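Local coordinates for histone-lysine N-methyltransferase, H3 lysine-9 specific SUVH4 (Arabidopsis thaliana, PDB 4QEO), which methylates histone H3 on a lysine that marks silent chromatin, using S-adenosyl-L-methionine as methyl donor, and binds methylated DNA, linking DNA methylation to histone-based silencing, at residues I88-M93 / L148-L153; L106-V111 / P164-R169; P465-Q470 / D490-M495. All coordinates share one frame; numbering follows the deposited sequence.

Contact 1 of 3, residues I88-M93 / L148-L153. With nucleotides of chain C.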
# COMPACT_ATOMS: atom_id res chain seq x y z
N ILE A 88 -6.02 -24.13 4.72
CA ILE A 88 -7.18 -24.45 3.89
C ILE A 88 -8.45 -23.79 4.41
O ILE A 88 -8.88 -24.05 5.54
CB ILE A 88 -7.43 -25.98 3.83
CG1 ILE A 88 -6.16 -26.71 3.34
CG2 ILE A 88 -8.62 -26.26 2.91
CD1 ILE A 88 -6.23 -28.26 3.49
N ASP A 89 -9.05 -22.96 3.57
CA ASP A 89 -10.33 -22.33 3.86
C ASP A 89 -11.43 -23.02 3.06
O ASP A 89 -11.30 -23.23 1.84
CB ASP A 89 -10.26 -20.84 3.50
CG ASP A 89 -11.21 -20.01 4.34
OD1 ASP A 89 -11.51 -20.46 5.47
OD2 ASP A 89 -11.63 -18.94 3.88
N TYR A 90 -12.51 -23.42 3.73
CA TYR A 90 -13.57 -24.16 3.06
C TYR A 90 -14.97 -23.83 3.53
O TYR A 90 -15.17 -23.32 4.63
CB TYR A 90 -13.32 -25.67 3.17
CG TYR A 90 -13.34 -26.24 4.59
CD1 TYR A 90 -14.51 -26.73 5.13
CD2 TYR A 90 -12.18 -26.30 5.36
CE1 TYR A 90 -14.54 -27.27 6.40
CE2 TYR A 90 -12.19 -26.85 6.64
CZ TYR A 90 -13.39 -27.34 7.14
OH TYR A 90 -13.45 -27.89 8.39
N MET A 91 -15.95 -24.10 2.67
CA MET A 91 -17.35 -23.99 3.02
C MET A 91 -17.68 -25.19 3.86
O MET A 91 -17.49 -26.33 3.41
CB MET A 91 -18.23 -24.01 1.77
CG MET A 91 -18.12 -22.78 0.89
SD MET A 91 -19.07 -23.05 -0.62
CE MET A 91 -19.06 -21.38 -1.24
N SER A 92 -18.16 -24.93 5.08
CA SER A 92 -18.59 -25.98 6.00
C SER A 92 -19.99 -26.45 5.62
O SER A 92 -20.58 -25.95 4.66
CB SER A 92 -18.63 -25.43 7.42
OG SER A 92 -19.70 -24.49 7.54
N MET A 93 -20.54 -27.38 6.40
CA MET A 93 -21.89 -27.91 6.15
C MET A 93 -22.98 -26.84 6.22
O MET A 93 -24.10 -27.07 5.78
CB MET A 93 -22.24 -29.05 7.12
CG MET A 93 -21.24 -30.19 7.17
SD MET A 93 -20.90 -30.90 5.55
CE MET A 93 -22.51 -31.56 5.09
N LEU A 148 -8.84 -37.98 6.54
CA LEU A 148 -9.62 -37.41 5.45
C LEU A 148 -10.85 -36.70 6.01
O LEU A 148 -11.97 -37.18 5.92
CB LEU A 148 -10.03 -38.53 4.49
CG LEU A 148 -10.64 -38.15 3.14
CD1 LEU A 148 -9.77 -37.08 2.41
CD2 LEU A 148 -10.86 -39.43 2.30
N GLU A 149 -10.61 -35.54 6.61
CA GLU A 149 -11.63 -34.70 7.20
C GLU A 149 -11.27 -33.22 7.12
O GLU A 149 -10.18 -32.87 6.81
CB GLU A 149 -11.93 -35.11 8.64
CG GLU A 149 -10.69 -35.36 9.44
CD GLU A 149 -10.95 -35.63 10.90
OE1 GLU A 149 -11.87 -36.38 11.22
OE2 GLU A 149 -10.21 -35.09 11.70
N ARG A 150 -12.24 -32.38 7.38
CA ARG A 150 -12.05 -30.97 7.36
C ARG A 150 -11.56 -30.54 5.99
O ARG A 150 -12.13 -30.91 5.01
CB ARG A 150 -11.06 -30.58 8.45
CG ARG A 150 -11.56 -30.82 9.85
CD ARG A 150 -10.48 -30.44 10.82
NE ARG A 150 -10.59 -31.16 12.05
CZ ARG A 150 -11.32 -30.75 13.06
NH1 ARG A 150 -11.99 -29.62 12.96
NH2 ARG A 150 -11.38 -31.48 14.16
N GLY A 151 -10.47 -29.81 5.95
CA GLY A 151 -9.92 -29.29 4.71
C GLY A 151 -9.53 -30.37 3.72
O GLY A 151 -9.60 -30.16 2.56
N ASN A 152 -9.06 -31.49 4.22
CA ASN A 152 -8.75 -32.63 3.41
C ASN A 152 -9.97 -33.22 2.72
O ASN A 152 -9.94 -33.46 1.56
CB ASN A 152 -8.01 -33.66 4.24
CG ASN A 152 -6.75 -33.11 4.90
OD1 ASN A 152 -6.25 -32.09 4.54
ND2 ASN A 152 -6.27 -33.81 5.88
N LEU A 153 -11.07 -33.37 3.44
CA LEU A 153 -12.35 -33.78 2.87
C LEU A 153 -12.85 -32.72 1.86
O LEU A 153 -13.36 -33.06 0.78
CB LEU A 153 -13.37 -34.03 3.99
CG LEU A 153 -14.78 -34.42 3.55
CD1 LEU A 153 -14.77 -35.74 2.73
CD2 LEU A 153 -15.71 -34.51 4.76
P DA C 11 -15.74 -22.41 9.64
OP1 DA C 11 -14.40 -22.04 10.02
OP2 DA C 11 -16.31 -21.93 8.40
O5' DA C 11 -15.86 -23.97 9.83
C5' DA C 11 -14.74 -24.75 10.22
C4' DA C 11 -15.20 -26.00 10.94
O4' DA C 11 -15.30 -25.73 12.35
C3' DA C 11 -16.56 -26.54 10.51
O3' DA C 11 -16.47 -27.96 10.44
C2' DA C 11 -17.48 -26.12 11.64
C1' DA C 11 -16.55 -26.15 12.83
N9 DA C 11 -16.92 -25.26 13.93
C8 DA C 11 -17.83 -24.24 13.93
N7 DA C 11 -17.92 -23.62 15.08
C5 DA C 11 -17.02 -24.28 15.89
C6 DA C 11 -16.65 -24.10 17.23
N6 DA C 11 -17.17 -23.17 18.02
N1 DA C 11 -15.72 -24.94 17.74
C2 DA C 11 -15.21 -25.88 16.95
N3 DA C 11 -15.47 -26.15 15.68
C4 DA C 11 -16.39 -25.30 15.20
P DC C 12 -17.53 -28.78 9.66
OP1 DC C 12 -16.77 -29.33 8.58
OP2 DC C 12 -18.80 -28.14 9.42
O5' DC C 12 -17.74 -29.89 10.76
C5' DC C 12 -16.63 -30.32 11.52
C4' DC C 12 -17.11 -30.63 12.91
O4' DC C 12 -17.36 -29.41 13.63
C3' DC C 12 -18.43 -31.41 12.94
O3' DC C 12 -18.26 -32.53 13.80
C2' DC C 12 -19.40 -30.44 13.58
C1' DC C 12 -18.46 -29.66 14.45
N1 DC C 12 -18.96 -28.39 14.97
C2 DC C 12 -18.58 -27.99 16.25
O2 DC C 12 -17.77 -28.68 16.88
N3 DC C 12 -19.09 -26.85 16.77
C4 DC C 12 -19.96 -26.14 16.07
N4 DC C 12 -20.43 -25.02 16.62
C5 DC C 12 -20.38 -26.53 14.77
C6 DC C 12 -19.88 -27.66 14.27

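Contact 2 of 3, residues L106-V111 / P164-R169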
# COMPACT_ATOMS: atom_id res chain seq x y z
N LEU A 106 -16.57 -27.94 0.96
CA LEU A 106 -15.85 -27.69 -0.29
C LEU A 106 -14.77 -26.66 -0.06
O LEU A 106 -15.06 -25.60 0.48
CB LEU A 106 -16.78 -27.10 -1.35
CG LEU A 106 -17.60 -27.96 -2.28
CD1 LEU A 106 -18.43 -27.03 -3.15
CD2 LEU A 106 -16.69 -28.88 -3.13
N ALA A 107 -13.55 -26.92 -0.48
CA ALA A 107 -12.49 -25.93 -0.31
C ALA A 107 -12.65 -24.79 -1.31
O ALA A 107 -13.14 -25.01 -2.43
CB ALA A 107 -11.13 -26.59 -0.44
N VAL A 108 -12.26 -23.57 -0.92
CA VAL A 108 -12.29 -22.43 -1.84
C VAL A 108 -10.96 -21.72 -1.98
O VAL A 108 -10.73 -21.05 -2.97
CB VAL A 108 -13.39 -21.39 -1.48
CG1 VAL A 108 -14.77 -22.06 -1.51
CG2 VAL A 108 -13.11 -20.72 -0.12
N SER A 109 -10.07 -21.87 -0.99
CA SER A 109 -8.82 -21.11 -0.94
C SER A 109 -7.77 -21.84 -0.11
O SER A 109 -8.05 -22.29 1.01
CB SER A 109 -9.07 -19.69 -0.38
OG SER A 109 -7.86 -18.95 -0.24
N ILE A 110 -6.56 -21.97 -0.66
CA ILE A 110 -5.46 -22.53 0.11
C ILE A 110 -4.27 -21.59 0.12
O ILE A 110 -4.11 -20.78 -0.77
CB ILE A 110 -5.00 -23.93 -0.40
CG1 ILE A 110 -4.41 -23.81 -1.81
CG2 ILE A 110 -6.18 -24.90 -0.38
CD1 ILE A 110 -3.73 -25.07 -2.30
N VAL A 111 -3.42 -21.73 1.13
CA VAL A 111 -2.21 -20.93 1.20
C VAL A 111 -1.00 -21.85 1.26
O VAL A 111 -0.93 -22.75 2.10
CB VAL A 111 -2.22 -20.03 2.46
CG1 VAL A 111 -0.92 -19.24 2.55
CG2 VAL A 111 -3.44 -19.10 2.45
N PRO A 164 -12.83 -25.29 -8.57
CA PRO A 164 -11.48 -24.75 -8.46
C PRO A 164 -11.23 -24.11 -7.11
O PRO A 164 -12.15 -23.68 -6.40
CB PRO A 164 -11.45 -23.67 -9.53
CG PRO A 164 -12.84 -23.24 -9.67
CD PRO A 164 -13.70 -24.44 -9.40
N VAL A 165 -9.95 -24.04 -6.77
CA VAL A 165 -9.51 -23.49 -5.49
C VAL A 165 -8.58 -22.31 -5.80
O VAL A 165 -7.76 -22.41 -6.73
CB VAL A 165 -8.77 -24.61 -4.68
CG1 VAL A 165 -8.09 -24.07 -3.50
CG2 VAL A 165 -9.77 -25.68 -4.22
N ARG A 166 -8.72 -21.21 -5.06
CA ARG A 166 -7.75 -20.12 -5.12
C ARG A 166 -6.48 -20.57 -4.44
O ARG A 166 -6.53 -21.20 -3.39
CB ARG A 166 -8.28 -18.85 -4.42
CG ARG A 166 -9.53 -18.25 -5.10
CD ARG A 166 -9.88 -16.86 -4.48
NE ARG A 166 -10.33 -16.97 -3.09
CZ ARG A 166 -11.52 -17.43 -2.72
NH1 ARG A 166 -12.39 -17.84 -3.63
NH2 ARG A 166 -11.85 -17.47 -1.42
N VAL A 167 -5.35 -20.23 -5.03
CA VAL A 167 -4.06 -20.63 -4.49
C VAL A 167 -3.22 -19.36 -4.27
O VAL A 167 -3.07 -18.53 -5.17
CB VAL A 167 -3.31 -21.63 -5.42
CG1 VAL A 167 -1.90 -21.85 -4.91
CG2 VAL A 167 -4.09 -22.94 -5.51
N THR A 168 -2.69 -19.23 -3.06
CA THR A 168 -1.91 -18.07 -2.66
C THR A 168 -0.59 -18.53 -2.08
O THR A 168 -0.55 -19.47 -1.28
CB THR A 168 -2.69 -17.24 -1.62
OG1 THR A 168 -3.90 -16.75 -2.21
CG2 THR A 168 -1.83 -16.06 -1.09
N ARG A 169 0.50 -17.89 -2.51
CA ARG A 169 1.83 -18.29 -2.08
C ARG A 169 2.44 -17.24 -1.15
O ARG A 169 2.39 -16.04 -1.45
CB ARG A 169 2.76 -18.45 -3.28
CG ARG A 169 2.68 -19.81 -4.02
CD ARG A 169 3.57 -19.80 -5.26
NE ARG A 169 3.50 -21.09 -5.94
CZ ARG A 169 2.57 -21.42 -6.84
NH1 ARG A 169 1.65 -20.53 -7.19
NH2 ARG A 169 2.58 -22.63 -7.40
O HOH W 1 -12.52 -21.22 -5.20
O HOH W 2 -5.80 -18.66 -1.89

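Contact 3 of 3, residues P465-Q470 / D490-M495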
# COMPACT_ATOMS: atom_id res chain seq x y z
N PRO A 465 -5.45 6.82 -7.06
CA PRO A 465 -4.11 7.07 -6.52
C PRO A 465 -3.71 6.08 -5.42
O PRO A 465 -4.57 5.52 -4.74
CB PRO A 465 -4.27 8.45 -5.91
CG PRO A 465 -5.69 8.49 -5.49
CD PRO A 465 -6.43 7.81 -6.58
N ASN A 466 -2.40 5.88 -5.25
CA ASN A 466 -1.90 5.13 -4.10
C ASN A 466 -1.20 6.05 -3.07
O ASN A 466 -0.70 5.59 -2.04
CB ASN A 466 -1.01 3.96 -4.54
CG ASN A 466 0.13 4.41 -5.44
OD1 ASN A 466 0.46 5.59 -5.49
ND2 ASN A 466 0.72 3.47 -6.15
N LEU A 467 -1.17 7.36 -3.37
CA LEU A 467 -0.73 8.36 -2.40
C LEU A 467 -1.85 9.36 -2.08
O LEU A 467 -2.81 9.50 -2.84
CB LEU A 467 0.49 9.15 -2.92
CG LEU A 467 1.71 8.35 -3.40
CD1 LEU A 467 2.81 9.30 -3.88
CD2 LEU A 467 2.22 7.45 -2.29
N PHE A 468 -1.70 10.06 -0.96
CA PHE A 468 -2.58 11.17 -0.65
C PHE A 468 -1.78 12.33 -0.06
O PHE A 468 -0.67 12.14 0.46
CB PHE A 468 -3.72 10.74 0.26
CG PHE A 468 -3.31 10.47 1.69
CD1 PHE A 468 -2.80 9.24 2.05
CD2 PHE A 468 -3.47 11.45 2.66
CE1 PHE A 468 -2.45 8.98 3.37
CE2 PHE A 468 -3.11 11.20 3.98
CZ PHE A 468 -2.60 9.97 4.33
N VAL A 469 -2.37 13.52 -0.17
CA VAL A 469 -1.80 14.76 0.30
C VAL A 469 -2.22 15.04 1.73
O VAL A 469 -3.41 15.05 2.05
CB VAL A 469 -2.27 15.95 -0.56
CG1 VAL A 469 -1.98 17.27 0.13
CG2 VAL A 469 -1.62 15.89 -1.93
N GLN A 470 -1.23 15.29 2.59
CA GLN A 470 -1.47 15.61 3.98
C GLN A 470 -0.82 16.95 4.34
O GLN A 470 0.40 17.12 4.15
CB GLN A 470 -0.93 14.50 4.88
CG GLN A 470 -1.08 14.79 6.35
CD GLN A 470 -2.52 14.88 6.76
OE1 GLN A 470 -3.27 13.90 6.68
NE2 GLN A 470 -2.93 16.06 7.21
N ASP A 490 -1.83 3.37 0.48
CA ASP A 490 -1.97 1.93 0.40
C ASP A 490 -0.61 1.32 0.59
O ASP A 490 0.41 2.00 0.48
CB ASP A 490 -2.49 1.55 -0.99
CG ASP A 490 -3.79 2.24 -1.33
OD1 ASP A 490 -4.79 2.03 -0.61
OD2 ASP A 490 -3.81 3.00 -2.32
N ASN A 491 -0.59 0.01 0.86
CA ASN A 491 0.64 -0.74 0.73
C ASN A 491 1.02 -0.82 -0.76
O ASN A 491 0.24 -1.27 -1.59
CB ASN A 491 0.47 -2.13 1.33
CG ASN A 491 0.25 -2.09 2.84
OD1 ASN A 491 0.96 -1.38 3.54
ND2 ASN A 491 -0.75 -2.82 3.32
N ILE A 492 2.22 -0.36 -1.09
CA ILE A 492 2.66 -0.26 -2.48
C ILE A 492 3.75 -1.28 -2.76
O ILE A 492 4.68 -1.45 -1.97
CB ILE A 492 3.14 1.19 -2.77
CG1 ILE A 492 2.00 2.18 -2.48
CG2 ILE A 492 3.64 1.32 -4.20
CD1 ILE A 492 2.39 3.65 -2.48
N SER A 493 3.62 -2.00 -3.88
CA SER A 493 4.61 -3.00 -4.27
C SER A 493 5.69 -2.37 -5.15
O SER A 493 5.45 -1.33 -5.77
CB SER A 493 3.94 -4.16 -5.03
OG SER A 493 3.07 -4.90 -4.20
N PRO A 494 6.87 -3.00 -5.23
CA PRO A 494 7.93 -2.53 -6.12
C PRO A 494 7.47 -2.36 -7.58
O PRO A 494 6.67 -3.16 -8.06
CB PRO A 494 8.98 -3.64 -6.02
CG PRO A 494 8.79 -4.19 -4.65
CD PRO A 494 7.31 -4.14 -4.40
N MET A 495 7.97 -1.32 -8.25
CA MET A 495 7.67 -1.00 -9.65
C MET A 495 6.27 -0.43 -9.90
O MET A 495 5.94 -0.09 -11.04
CB MET A 495 7.95 -2.19 -10.58
CG MET A 495 9.39 -2.62 -10.56
SD MET A 495 10.49 -1.21 -10.80
CE MET A 495 12.01 -1.90 -10.14

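Contact 1 of 3, residues I88-M93 / L148-L153
Tyr-90 lies against the start of helix 151-161, where Arg-150 and Gly-151 meet its ring. The contact belongs to the SRA domain, the methylated-DNA-binding module, and joins strand 88-91 to the first turn of that helix. At the root, CB of Tyr-90 packs on Ala-107 of the neighbouring strand. With CG set between the backbone N and the carbonyl carbon (chi1 63°), the ring rises toward the helix. Its CD2 reaches Gly-151 CA at 3.8 Å, and CE2 comes to 3.5 Å from Gly-151 N. The carbonyl of Arg-150 is stationed over one face, Arg-150 O standing 4.3 Å above the plane of the Tyr-90 ring, over its centre. CZ lies by Arg-150 C, and CE1 on the other side turns to OP1 of DC12 of chain C. Farther out, Tyr-90 OH touches Arg-150 CA at 3.5 Å and its CB, while the extended arginine chain leads its guanidinium away and packs on a DNA sugar. The far end of the ring faces the DNA backbone: the same OP1 of DC12 sits at the ring edge, 3.6 Å from Tyr-90 OH, and C4' of DA11 of chain C is also close to the hydroxyl.

Beside the tyrosine, Ile-88 packs along the helix start. Its CG2 rests on Gly-151 CA at 3.8 Å and its CD1 approaches Asn-152 OD1, an oxygen that accepts a hydrogen bond from Gln-131 N. Strand and helix are thus held by fit rather than by directed bonds: with no side chain on Gly-151, its backbone can come into van der Waals contact with the ring, and the phenol end is left beside a phosphate whose negative charge probably polarises the hydroxyl.

Contact 2 of 3, residues L106-V111 / P164-R169
Arg-166, Ile-110 and Val-165 give up the most surface where strand 106-112 runs parallel to strand 165-172 inside the SRA-domain sheet. Arg-166 N donates to Val-108 O at 2.9 Å, coming from 40° out of the carbonyl plane, and Arg-166 O accepts from Ile-110 N at 2.8 Å, nearly in line with the C=O bond. A bend at chi3 (-67°) folds the arginine back over its neighbour strand, laying one face of the guanidinium above Val-108 O. From there NH2 touches Ser-109 CB at 3.7 Å; beyond the pair of strands NH1 bonds Gly-58 O and Ile-56 O, NH2 bonds Phe-80 O, and the Phe-80 ring adds a cation-pi contact.

On the face opposite Arg-166 and Ser-109, Ile-110 spans two valines. Its CG2 meets Val-165 CG1 at 3.8 Å, the side chains crossing at about a right angle, whereas CG1 runs alongside Val-167 CG2 at the same separation. Val-165 also sends CG2 to Ala-107 CB, in the direction of helix 151-161, whose Cys-158 touches both residues.

Val-108 and Ser-109 form a classic beta bulge opposite Asp-89. Two waters tie the strand pair further: one donates to both Val-108 O and Pro-164 O, the other donates to Ile-110 O at 2.9 Å and also bonds Thr-168 OG1 and Ser-109 OG, which is hydrogen-bonded to His-81 ND1 as well. The chemistry is therefore two-sided, with aliphatic packing on the Ile-110 face and, on the other, a buried cation whose charge is probably compensated by several backbone carbonyls and one aromatic ring.

Contact 3 of 3, residues P465-Q470 / D490-M495
The SET domain's NHSC motif, which includes His-461 and Cys-463, runs on into the Asn-466 corner at the head of strand 467-473, and there the chain meets Asp-490 and Ile-492 from the loop that follows strand 483-488. The two strands are antiparallel neighbours, and a backbone bond between Asn-466 and Ala-489 carries their pairing up to this corner. The site lies near the catalytic centre without forming it: the Pro-465 side chain is about 10 Å from the bound S-adenosylhomocysteine and about 9 Å from a zinc ion. Farther along the strand, Phe-468 makes a cation-pi contact with a basic side chain of the bound histone peptide.

Asn-466 is the hub. Its CG lies between the backbone N and the carbonyl carbon (chi1 55°), a turn that sends the amide toward the chain around strand 499-500, where OD1 accepts from Thr-499 N and ND2 donates to Glu-497 O. Both ends of the amide are thereby fixed, and its plane becomes a firm platform for Ile-492, whose CD1 stands over it, 3.8 Å from Asn-466 CG. An alanine in place of Asn-466 would probably leave Thr-499 N and Glu-497 O without these mates and open a gap under Ile-492 CD1.

Asp-490 approaches on the backbone side, its OD2 reaching 3.4 Å from Asn-466 CA. The other carboxylate oxygen, OD1, forms a salt bridge with Arg-19 of helix 10-30, so the same loop also links the SET domain to that long N-terminal helix. Ile-492 finishes the join: its CD1 lies 3.7 Å from Asn-466 O and, where the Ile-492 and Leu-467 side chains cross at about a right angle, 3.8 Å from Leu-467 CD2.

How the contacts relate
Contacts 1 and 2 belong together: their centres are 11 Å apart, all four segments fall in the SRA range, and strands 88-91 and 106-112 are antiparallel neighbours in one sheet, with Met-91 N probably hydrogen-bonded to Leu-106 O at 2.8 Å. Their segments alternate along the chain, 88-93, 106-111, 148-153, 164-169, so helix 151-161 packs against the sheet just before strand 165-172 enters it. Contact 3 comes later, in the SET domain, its centre 37 Å from that of contact 1 and 28 Å from that of contact 2. The set thus samples two modules of the chain, the methylated-DNA-binding SRA domain and the SET domain carrying the methyltransferase active site.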